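Local coordinates for protein purine nucleoside phosphorylase (PDB 2P4S) that catalyses the phosphate-dependent cleavage of inosine, guanosine and their 2'-deoxy forms to the free purine base and pentose 1-phosphate, as a homotrimer in purine salvage, at residues D93-I98 with E238-R243; P253-Q258 with K365-E370; G156-V161 with E358-I363. All blocks are in the same frame, centred on the assembly; numbering follows the deposited sequence.

Interaction 1: residues D93-I98 with E238-R243; sequences DTLQEI and ERFGPR
Leu95 and Phe240 reach each other because both carry CG anti to their own carbonyl carbon (chi1 -68° and -72°), which sends each side chain across the gap between helix 93-98 and the loop segment 238-243. One methyl, Leu95 CD1, meets the CZ/CE2 corner of the Phe240 ring obliquely. Leu95 CD1 lies 3.6 Å from Phe240 CZ and 3.8 Å from Phe240 CE2. With 10.8 Å between Leu95 CA and Phe240 CA, the two side chains span the whole distance between the backbones, and both are buried.

A second, looser pair lies nearer to solvent. Asp93 OD1 and Arg239 NH1 are 4.5 Å apart, beyond salt-bridge range, and the oxygen stands well out of the guanidinium plane, so no N-H points at it. Any attraction is therefore probably a general one between opposite charges. Arg239 NH2 instead forms a salt bridge with Asp237, while Tyr92, one residue before the 93-98 segment, adds a cation-pi contact to Arg239 and also meets the Phe240 ring. The 122 Å² buried between the two segments fits this small apolar junction with a charged margin.

In the fold, the contact joins the long loop between helices 223-226 and 253-265 to helix 92-105 at the periphery of the subunit. Helix 178-191 forms the third wall: its Met183, Arg186 and Leu190 touch Leu95, and Arg186 also makes a cation-pi contact with Phe240.

Interaction 2: residues P253-Q258 with K365-E370; sequences PKLNQQ and KHIHYE
Gln258 lies over one face of the His366 imidazole, with its CG 3.5 Å from the ring centroid and only 16° off the ring normal, the geometry of a CH-pi contact. It is one of two bridges, with Leu255, in a packing of two helices, 253-258 and 365-370, on the outside of the alpha/beta phosphorylase fold. The segment axes run at 125° to each other and approach to 11.2 Å, a separation bridged by side chains, not backbone contact.

The overlap continues past CG. With CG anti to the backbone N and the chain bent at the next bond, Gln258 turns its terminal amide to lie almost flat over the imidazole, the two planes being 9° apart. Gln258 CD comes 3.6 Å from His366 ND1. Although both groups are polar, no hydrogen bond joins them: the amide stacks on the ring, while Gln258 CG sits over the face, offset toward the rim. On the opposite face, Glu370 CG, one helical turn further along the same helix as His366, sits 3.5 Å above the plane, so aliphatic carbon borders the imidazole on both faces.

Deeper in, Leu255 supplies the apolar part. Its CD2 methyl meets the His366 ring at the edge, in plane, and also packs against Ile367, the two aliphatic chains crossing at about a right angle. The buried pair is backed by the sheet: Leu255 rests on Thr319 and Phe321 of strand 319-329, and both Leu255 and Ile367 touch His195 of strand 195-204. One methyl thus serves two neighbours, Leu255 CD2 standing 3.7 Å from Ile367 CG1 and 3.8 Å from His366 CD2.

Interaction 3: residues G156-V161 with E358-I363; sequences GYLAGV and EFVSRI
Leu158 and Ser361, 6.1 Å apart at their CA atoms, bring a type I' turn (Leu158 to Val161) joining antiparallel strands 152-158 and 161-167 against helix 358-363. Two backbone hydrogen bonds close the turn, Leu158 N to Val161 O and Val161 N to Leu158 O, as in a two-residue beta hairpin.

Leu158 rests its CD2 methyl, with CG beside it, on the helix surface. CD2 lies 3.9 Å from Ser361 CA and 3.9 Å from Val360 CG1, the Leu158 and Val360 side chains crossing at about a right angle. Beside it, at the exposed end of the turn, Ala159 CB meets Ser361 OG at 3.4 Å; the hydroxyl reaches the turn because it is anti to its backbone N (chi1 178°).

On the helix itself, Arg362 NE makes a salt bridge to Glu358 OE2 at 2.6 Å, in the guanidinium plane and on the anti lone pair, while Arg362 NH1 hydrogen-bonds Gln265 OE1, at the end of helix 253-265.

No hydrogen bond crosses between the segments. The contact is held by van der Waals packing alone, with the charged pair one turn apart stitching the helix rather than the interface.

Interactions 2 and 3 are neighbours, with centres 12 Å apart, and share helix 353-370: its 358-363 part meets the hairpin turn and its 365-370 part meets helix 253-265. They touch directly through His368 CG and Val161 CG2, 3.8 Å apart, on the same side of the subunit's centre. Interaction 1 lies apart, with its centre 27 Å from interaction 2 and 28 Å from interaction 3. Along the chain it closes before interaction 2 opens, whereas interaction 3 alternates with both others. Interaction 1 joins the start of the modelled chain to its middle, while interactions 2 and 3 bring the C-terminal helix against helix 253-265 and the 152-167 hairpin.

Interaction 1: residues D93-I98 with E238-R243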
loop_
_atom_site.group_PDB
_atom_site.type_symbol
_atom_site.label_atom_id
_atom_site.label_comp_id
_atom_site.label_asym_id
_atom_site.label_seq_id
_atom_site.Cartn_x
_atom_site.Cartn_y
_atom_site.Cartn_z
ATOM N N ASP A 93 3.044 8.502 -28.188
ATOM C CA ASP A 93 3.539 8.152 -29.514
ATOM C C ASP A 93 3.704 6.663 -29.720
ATOM O O ASP A 93 3.300 6.146 -30.747
ATOM C CB ASP A 93 4.829 8.930 -29.822
ATOM C CG ASP A 93 4.546 10.407 -30.099
ATOM O OD1 ASP A 93 3.587 10.686 -30.865
ATOM O OD2 ASP A 93 5.254 11.286 -29.546
ATOM N N THR A 94 4.289 5.978 -28.745
ATOM C CA THR A 94 4.367 4.530 -28.771
ATOM C C THR A 94 2.979 3.896 -28.832
ATOM O O THR A 94 2.777 2.948 -29.574
ATOM C CB THR A 94 5.109 3.991 -27.535
ATOM O OG1 THR A 94 6.429 4.524 -27.515
ATOM C CG2 THR A 94 5.171 2.455 -27.526
ATOM N N LEU A 95 2.038 4.423 -28.046
ATOM C CA LEU A 95 0.674 3.882 -27.977
ATOM C C LEU A 95 -0.035 4.065 -29.314
ATOM O O LEU A 95 -0.696 3.148 -29.810
ATOM C CB LEU A 95 -0.122 4.508 -26.796
ATOM C CG LEU A 95 0.428 4.079 -25.416
ATOM C CD1 LEU A 95 -0.130 4.871 -24.255
ATOM C CD2 LEU A 95 0.198 2.582 -25.193
ATOM N N GLN A 96 0.135 5.247 -29.905
ATOM C CA GLN A 96 -0.338 5.464 -31.268
ATOM C C GLN A 96 0.343 4.511 -32.308
ATOM O O GLN A 96 -0.351 4.009 -33.189
ATOM C CB GLN A 96 -0.311 6.959 -31.649
ATOM C CG GLN A 96 -1.022 7.289 -32.994
ATOM C CD GLN A 96 -2.552 7.296 -32.916
ATOM O OE1 GLN A 96 -3.231 6.452 -33.518
ATOM N NE2 GLN A 96 -3.098 8.269 -32.197
ATOM N N GLU A 97 1.645 4.210 -32.168
ATOM C CA GLU A 97 2.296 3.137 -32.960
ATOM C C GLU A 97 1.477 1.820 -32.896
ATOM O O GLU A 97 1.142 1.203 -33.946
ATOM C CB GLU A 97 3.726 2.797 -32.455
ATOM C CG GLU A 97 4.892 3.813 -32.616
ATOM C CD GLU A 97 6.222 3.296 -31.922
ATOM O OE1 GLU A 97 6.523 2.053 -32.018
ATOM O OE2 GLU A 97 6.967 4.116 -31.287
ATOM N N ILE A 98 1.201 1.372 -31.665
ATOM C CA ILE A 98 0.458 0.135 -31.438
ATOM C C ILE A 98 -0.948 0.240 -32.055
ATOM O O ILE A 98 -1.414 -0.690 -32.738
ATOM C CB ILE A 98 0.378 -0.245 -29.897
ATOM C CG1 ILE A 98 1.766 -0.161 -29.234
ATOM C CG2 ILE A 98 -0.344 -1.589 -29.689
ATOM C CD1 ILE A 98 1.761 -0.390 -27.695
ATOM N N GLU A 238 -2.123 15.450 -21.627
ATOM C CA GLU A 238 -3.482 16.001 -21.760
ATOM C C GLU A 238 -4.207 15.477 -22.996
ATOM O O GLU A 238 -5.409 15.576 -23.095
ATOM C CB GLU A 238 -3.508 17.532 -21.757
ATOM C CG GLU A 238 -2.458 18.207 -20.885
ATOM C CD GLU A 238 -2.908 18.409 -19.436
ATOM O OE1 GLU A 238 -4.127 18.725 -19.267
ATOM O OE2 GLU A 238 -2.054 18.236 -18.484
ATOM N N ARG A 239 -3.458 14.928 -23.937
ATOM C CA ARG A 239 -4.033 14.238 -25.091
ATOM C C ARG A 239 -4.804 12.983 -24.684
ATOM O O ARG A 239 -5.722 12.557 -25.409
ATOM C CB ARG A 239 -2.935 13.868 -26.092
ATOM C CG ARG A 239 -2.202 15.080 -26.746
ATOM C CD ARG A 239 -1.150 14.597 -27.748
ATOM N NE ARG A 239 -0.006 14.005 -27.046
ATOM C CZ ARG A 239 1.175 13.753 -27.603
ATOM N NH1 ARG A 239 1.381 14.014 -28.889
ATOM N NH2 ARG A 239 2.143 13.222 -26.891
ATOM N N PHE A 240 -4.455 12.385 -23.543
ATOM C CA PHE A 240 -5.326 11.342 -22.955
ATOM C C PHE A 240 -6.398 11.915 -22.043
ATOM O O PHE A 240 -7.559 11.568 -22.180
ATOM C CB PHE A 240 -4.548 10.241 -22.220
ATOM C CG PHE A 240 -3.813 9.317 -23.130
ATOM C CD1 PHE A 240 -4.505 8.562 -24.065
ATOM C CD2 PHE A 240 -2.418 9.175 -23.018
ATOM C CE1 PHE A 240 -3.813 7.682 -24.908
ATOM C CE2 PHE A 240 -1.717 8.298 -23.848
ATOM C CZ PHE A 240 -2.411 7.548 -24.798
ATOM N N GLY A 241 -6.024 12.793 -21.124
ATOM C CA GLY A 241 -6.984 13.319 -20.167
ATOM C C GLY A 241 -6.337 14.278 -19.194
ATOM O O GLY A 241 -5.138 14.583 -19.317
ATOM N N PRO A 242 -7.122 14.763 -18.206
ATOM C CA PRO A 242 -6.654 15.763 -17.223
ATOM C C PRO A 242 -5.711 15.192 -16.143
ATOM O O PRO A 242 -5.680 13.974 -15.910
ATOM C CB PRO A 242 -7.962 16.275 -16.581
ATOM C CG PRO A 242 -8.966 15.134 -16.725
ATOM C CD PRO A 242 -8.531 14.339 -17.965
ATOM N N ARG A 243 -4.966 16.073 -15.484
ATOM C CA ARG A 243 -4.119 15.687 -14.371
ATOM C C ARG A 243 -4.953 14.996 -13.276
ATOM O O ARG A 243 -4.535 13.940 -12.749
ATOM C CB ARG A 243 -3.400 16.896 -13.738
ATOM C CG ARG A 243 -2.138 16.518 -12.943
ATOM C CD ARG A 243 -2.032 15.025 -12.815
ATOM N NE ARG A 243 -0.660 14.667 -12.799
ATOM C CZ ARG A 243 -0.162 13.473 -13.042
ATOM N NH1 ARG A 243 -0.912 12.424 -13.343
ATOM N NH2 ARG A 243 1.144 13.367 -12.982
#

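Interaction 2: residues P253-Q258 with K365-E370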
loop_
_atom_site.group_PDB
_atom_site.type_symbol
_atom_site.label_atom_id
_atom_site.label_comp_id
_atom_site.label_asym_id
_atom_site.label_seq_id
_atom_site.Cartn_x
_atom_site.Cartn_y
_atom_site.Cartn_z
ATOM N N PRO A 253 -24.058 3.908 -14.047
ATOM C CA PRO A 253 -25.346 3.504 -13.435
ATOM C C PRO A 253 -26.394 2.977 -14.425
ATOM O O PRO A 253 -27.052 1.968 -14.141
ATOM C CB PRO A 253 -25.815 4.793 -12.730
ATOM C CG PRO A 253 -24.546 5.491 -12.401
ATOM C CD PRO A 253 -23.672 5.277 -13.639
ATOM N N LYS A 254 -26.510 3.612 -15.585
ATOM C CA LYS A 254 -27.457 3.192 -16.602
ATOM C C LYS A 254 -27.144 1.850 -17.203
ATOM O O LYS A 254 -28.069 1.079 -17.459
ATOM C CB LYS A 254 -27.542 4.212 -17.722
ATOM C CG LYS A 254 -28.336 5.460 -17.441
ATOM C CD LYS A 254 -28.040 6.429 -18.583
ATOM C CE LYS A 254 -29.121 7.475 -18.747
ATOM N NZ LYS A 254 -28.879 8.229 -20.068
ATOM N N LEU A 255 -25.869 1.549 -17.462
ATOM C CA LEU A 255 -25.523 0.214 -17.982
ATOM C C LEU A 255 -25.741 -0.866 -16.940
ATOM O O LEU A 255 -26.205 -1.969 -17.268
ATOM C CB LEU A 255 -24.093 0.158 -18.523
ATOM C CG LEU A 255 -23.837 0.942 -19.828
ATOM C CD1 LEU A 255 -22.337 1.011 -20.196
ATOM C CD2 LEU A 255 -24.699 0.360 -20.996
ATOM N N ASN A 256 -25.414 -0.558 -15.682
ATOM C CA ASN A 256 -25.734 -1.453 -14.563
ATOM C C ASN A 256 -27.245 -1.733 -14.456
ATOM O O ASN A 256 -27.641 -2.872 -14.236
ATOM C CB ASN A 256 -25.215 -0.885 -13.235
ATOM C CG ASN A 256 -23.737 -1.182 -13.006
ATOM O OD1 ASN A 256 -23.206 -0.966 -11.905
ATOM N ND2 ASN A 256 -23.081 -1.691 -14.008
ATOM N N GLN A 257 -28.066 -0.700 -14.610
ATOM C CA GLN A 257 -29.539 -0.858 -14.686
ATOM C C GLN A 257 -29.981 -1.771 -15.862
ATOM O O GLN A 257 -30.828 -2.667 -15.689
ATOM C CB GLN A 257 -30.249 0.526 -14.723
ATOM C CG GLN A 257 -31.824 0.464 -14.503
ATOM C CD GLN A 257 -32.170 -0.220 -13.156
ATOM O OE1 GLN A 257 -31.626 0.172 -12.121
ATOM N NE2 GLN A 257 -33.001 -1.277 -13.182
ATOM N N GLN A 258 -29.388 -1.591 -17.048
ATOM C CA GLN A 258 -29.758 -2.442 -18.208
ATOM C C GLN A 258 -29.396 -3.929 -17.973
ATOM O O GLN A 258 -30.163 -4.850 -18.304
ATOM C CB GLN A 258 -29.162 -1.878 -19.523
ATOM C CG GLN A 258 -29.531 -2.674 -20.798
ATOM C CD GLN A 258 -31.067 -2.795 -21.052
ATOM O OE1 GLN A 258 -31.866 -2.035 -20.498
ATOM N NE2 GLN A 258 -31.465 -3.764 -21.903
ATOM N N LYS A 365 -25.146 -4.799 -27.322
ATOM C CA LYS A 365 -26.303 -4.431 -28.144
ATOM C C LYS A 365 -27.005 -3.174 -27.609
ATOM O O LYS A 365 -27.361 -2.296 -28.379
ATOM C CB LYS A 365 -27.252 -5.620 -28.264
ATOM C CG LYS A 365 -28.669 -5.299 -28.822
ATOM C CD LYS A 365 -29.630 -6.472 -28.462
ATOM C CE LYS A 365 -30.846 -6.520 -29.419
ATOM N NZ LYS A 365 -31.902 -5.545 -29.018
ATOM N N HIS A 366 -27.137 -3.049 -26.293
ATOM C CA HIS A 366 -27.676 -1.843 -25.706
ATOM C C HIS A 366 -26.799 -0.562 -25.959
ATOM O O HIS A 366 -27.302 0.523 -26.333
ATOM C CB HIS A 366 -27.935 -2.063 -24.203
ATOM C CG HIS A 366 -28.569 -0.880 -23.526
ATOM N ND1 HIS A 366 -29.911 -0.578 -23.662
ATOM C CD2 HIS A 366 -28.035 0.096 -22.751
ATOM C CE1 HIS A 366 -30.175 0.521 -22.969
ATOM N NE2 HIS A 366 -29.052 0.948 -22.414
ATOM N N ILE A 367 -25.488 -0.695 -25.735
ATOM C CA ILE A 367 -24.538 0.384 -26.015
ATOM C C ILE A 367 -24.664 0.820 -27.490
ATOM O O ILE A 367 -24.645 2.009 -27.810
ATOM C CB ILE A 367 -23.091 -0.073 -25.723
ATOM C CG1 ILE A 367 -22.905 -0.293 -24.208
ATOM C CG2 ILE A 367 -22.080 0.896 -26.359
ATOM C CD1 ILE A 367 -21.654 -1.079 -23.788
ATOM N N HIS A 368 -24.790 -0.152 -28.380
ATOM C CA HIS A 368 -24.842 0.101 -29.808
ATOM C C HIS A 368 -26.127 0.840 -30.252
ATOM O O HIS A 368 -26.024 1.860 -30.922
ATOM C CB HIS A 368 -24.678 -1.209 -30.577
ATOM C CG HIS A 368 -24.690 -1.034 -32.062
ATOM N ND1 HIS A 368 -23.645 -0.445 -32.754
ATOM C CD2 HIS A 368 -25.634 -1.342 -32.985
ATOM C CE1 HIS A 368 -23.940 -0.423 -34.041
ATOM N NE2 HIS A 368 -25.137 -0.970 -34.207
ATOM N N TYR A 369 -27.298 0.304 -29.897
ATOM C CA TYR A 369 -28.595 0.984 -30.056
ATOM C C TYR A 369 -28.653 2.404 -29.466
ATOM O O TYR A 369 -29.003 3.334 -30.171
ATOM C CB TYR A 369 -29.701 0.128 -29.446
ATOM C CG TYR A 369 -31.147 0.639 -29.591
ATOM C CD1 TYR A 369 -31.863 0.491 -30.818
ATOM C CD2 TYR A 369 -31.827 1.203 -28.488
ATOM C CE1 TYR A 369 -33.208 0.925 -30.953
ATOM C CE2 TYR A 369 -33.187 1.649 -28.608
ATOM C CZ TYR A 369 -33.867 1.504 -29.842
ATOM O OH TYR A 369 -35.193 1.942 -29.950
ATOM N N GLU A 370 -28.312 2.577 -28.186
ATOM C CA GLU A 370 -28.323 3.906 -27.533
ATOM C C GLU A 370 -27.446 4.947 -28.211
ATOM O O GLU A 370 -27.734 6.134 -28.136
ATOM C CB GLU A 370 -27.930 3.813 -26.060
ATOM C CG GLU A 370 -28.967 3.142 -25.191
ATOM C CD GLU A 370 -30.250 3.954 -25.031
ATOM O OE1 GLU A 370 -31.331 3.487 -25.470
ATOM O OE2 GLU A 370 -30.176 5.054 -24.448
#

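Interaction 3: residues G156-V161 with E358-I363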
loop_
_atom_site.group_PDB
_atom_site.type_symbol
_atom_site.label_atom_id
_atom_site.label_comp_id
_atom_site.label_asym_id
_atom_site.label_seq_id
_atom_site.Cartn_x
_atom_site.Cartn_y
_atom_site.Cartn_z
ATOM N N GLY A 156 -13.817 -8.435 -33.816
ATOM C CA GLY A 156 -14.877 -9.272 -34.409
ATOM C C GLY A 156 -16.240 -8.688 -34.103
ATOM O O GLY A 156 -16.343 -7.662 -33.424
ATOM N N TYR A 157 -17.279 -9.353 -34.610
ATOM C CA TYR A 157 -18.682 -8.990 -34.394
ATOM C C TYR A 157 -19.299 -9.804 -33.266
ATOM O O TYR A 157 -19.324 -11.061 -33.306
ATOM C CB TYR A 157 -19.502 -9.140 -35.708
ATOM C CG TYR A 157 -19.077 -8.142 -36.773
ATOM C CD1 TYR A 157 -19.694 -6.919 -36.861
ATOM C CD2 TYR A 157 -18.029 -8.426 -37.672
ATOM C CE1 TYR A 157 -19.305 -5.955 -37.838
ATOM C CE2 TYR A 157 -17.606 -7.471 -38.659
ATOM C CZ TYR A 157 -18.261 -6.234 -38.735
ATOM O OH TYR A 157 -17.910 -5.245 -39.672
ATOM N N LEU A 158 -19.761 -9.091 -32.239
ATOM C CA LEU A 158 -20.567 -9.725 -31.175
ATOM C C LEU A 158 -22.081 -9.469 -31.425
ATOM O O LEU A 158 -22.561 -8.355 -31.219
ATOM C CB LEU A 158 -20.140 -9.232 -29.783
ATOM C CG LEU A 158 -20.699 -10.000 -28.577
ATOM C CD1 LEU A 158 -20.373 -11.477 -28.645
ATOM C CD2 LEU A 158 -20.177 -9.441 -27.287
ATOM N N ALA A 159 -22.797 -10.506 -31.878
ATOM C CA ALA A 159 -24.153 -10.378 -32.449
ATOM C C ALA A 159 -24.307 -9.184 -33.405
ATOM O O ALA A 159 -25.199 -8.355 -33.219
ATOM C CB ALA A 159 -25.210 -10.296 -31.326
ATOM N N GLY A 160 -23.423 -9.080 -34.404
ATOM C CA GLY A 160 -23.465 -7.964 -35.337
ATOM C C GLY A 160 -22.796 -6.678 -34.891
ATOM O O GLY A 160 -22.695 -5.736 -35.676
ATOM N N VAL A 161 -22.337 -6.585 -33.643
ATOM C CA VAL A 161 -21.692 -5.332 -33.191
ATOM C C VAL A 161 -20.172 -5.516 -33.163
ATOM O O VAL A 161 -19.683 -6.490 -32.562
ATOM C CB VAL A 161 -22.240 -4.845 -31.810
ATOM C CG1 VAL A 161 -21.603 -3.521 -31.405
ATOM C CG2 VAL A 161 -23.781 -4.732 -31.864
ATOM N N GLU A 358 -24.291 -14.512 -23.877
ATOM C CA GLU A 358 -25.608 -13.897 -24.056
ATOM C C GLU A 358 -25.730 -12.592 -23.275
ATOM O O GLU A 358 -26.164 -11.568 -23.817
ATOM C CB GLU A 358 -26.690 -14.883 -23.630
ATOM C CG GLU A 358 -28.115 -14.452 -23.997
ATOM C CD GLU A 358 -28.323 -14.217 -25.517
ATOM O OE1 GLU A 358 -27.866 -15.067 -26.338
ATOM O OE2 GLU A 358 -28.934 -13.177 -25.888
ATOM N N PHE A 359 -25.307 -12.630 -22.008
ATOM C CA PHE A 359 -25.302 -11.448 -21.101
ATOM C C PHE A 359 -24.466 -10.321 -21.669
ATOM O O PHE A 359 -24.942 -9.202 -21.852
ATOM C CB PHE A 359 -24.841 -11.871 -19.664
ATOM C CG PHE A 359 -24.798 -10.733 -18.649
ATOM C CD1 PHE A 359 -25.975 -10.265 -18.035
ATOM C CD2 PHE A 359 -23.586 -10.145 -18.302
ATOM C CE1 PHE A 359 -25.936 -9.230 -17.084
ATOM C CE2 PHE A 359 -23.537 -9.111 -17.325
ATOM C CZ PHE A 359 -24.717 -8.650 -16.727
ATOM N N VAL A 360 -23.216 -10.615 -21.991
ATOM C CA VAL A 360 -22.339 -9.579 -22.545
ATOM C C VAL A 360 -22.817 -9.034 -23.917
ATOM O O VAL A 360 -22.734 -7.832 -24.204
ATOM C CB VAL A 360 -20.860 -10.042 -22.594
ATOM C CG1 VAL A 360 -19.982 -9.038 -23.405
ATOM C CG2 VAL A 360 -20.323 -10.171 -21.150
ATOM N N SER A 361 -23.295 -9.946 -24.741
ATOM C CA SER A 361 -23.839 -9.640 -26.059
ATOM C C SER A 361 -25.048 -8.685 -26.013
ATOM O O SER A 361 -25.139 -7.722 -26.786
ATOM C CB SER A 361 -24.184 -10.987 -26.712
ATOM O OG SER A 361 -24.753 -10.775 -27.954
ATOM N N ARG A 362 -25.951 -8.910 -25.062
ATOM C CA ARG A 362 -27.042 -7.958 -24.796
ATOM C C ARG A 362 -26.631 -6.586 -24.261
ATOM O O ARG A 362 -27.244 -5.594 -24.655
ATOM C CB ARG A 362 -28.109 -8.604 -23.941
ATOM C CG ARG A 362 -28.720 -9.754 -24.661
ATOM C CD ARG A 362 -30.017 -10.194 -24.094
ATOM N NE ARG A 362 -30.478 -11.396 -24.802
ATOM C CZ ARG A 362 -31.744 -11.811 -24.840
ATOM N NH1 ARG A 362 -32.688 -11.133 -24.183
ATOM N NH2 ARG A 362 -32.062 -12.923 -25.504
ATOM N N ILE A 363 -25.599 -6.508 -23.393
ATOM C CA ILE A 363 -25.024 -5.190 -23.014
ATOM C C ILE A 363 -24.435 -4.408 -24.177
ATOM O O ILE A 363 -24.684 -3.212 -24.316
ATOM C CB ILE A 363 -23.985 -5.255 -21.832
ATOM C CG1 ILE A 363 -24.734 -5.252 -20.487
ATOM C CG2 ILE A 363 -23.083 -3.995 -21.781
ATOM C CD1 ILE A 363 -24.670 -6.599 -19.875
#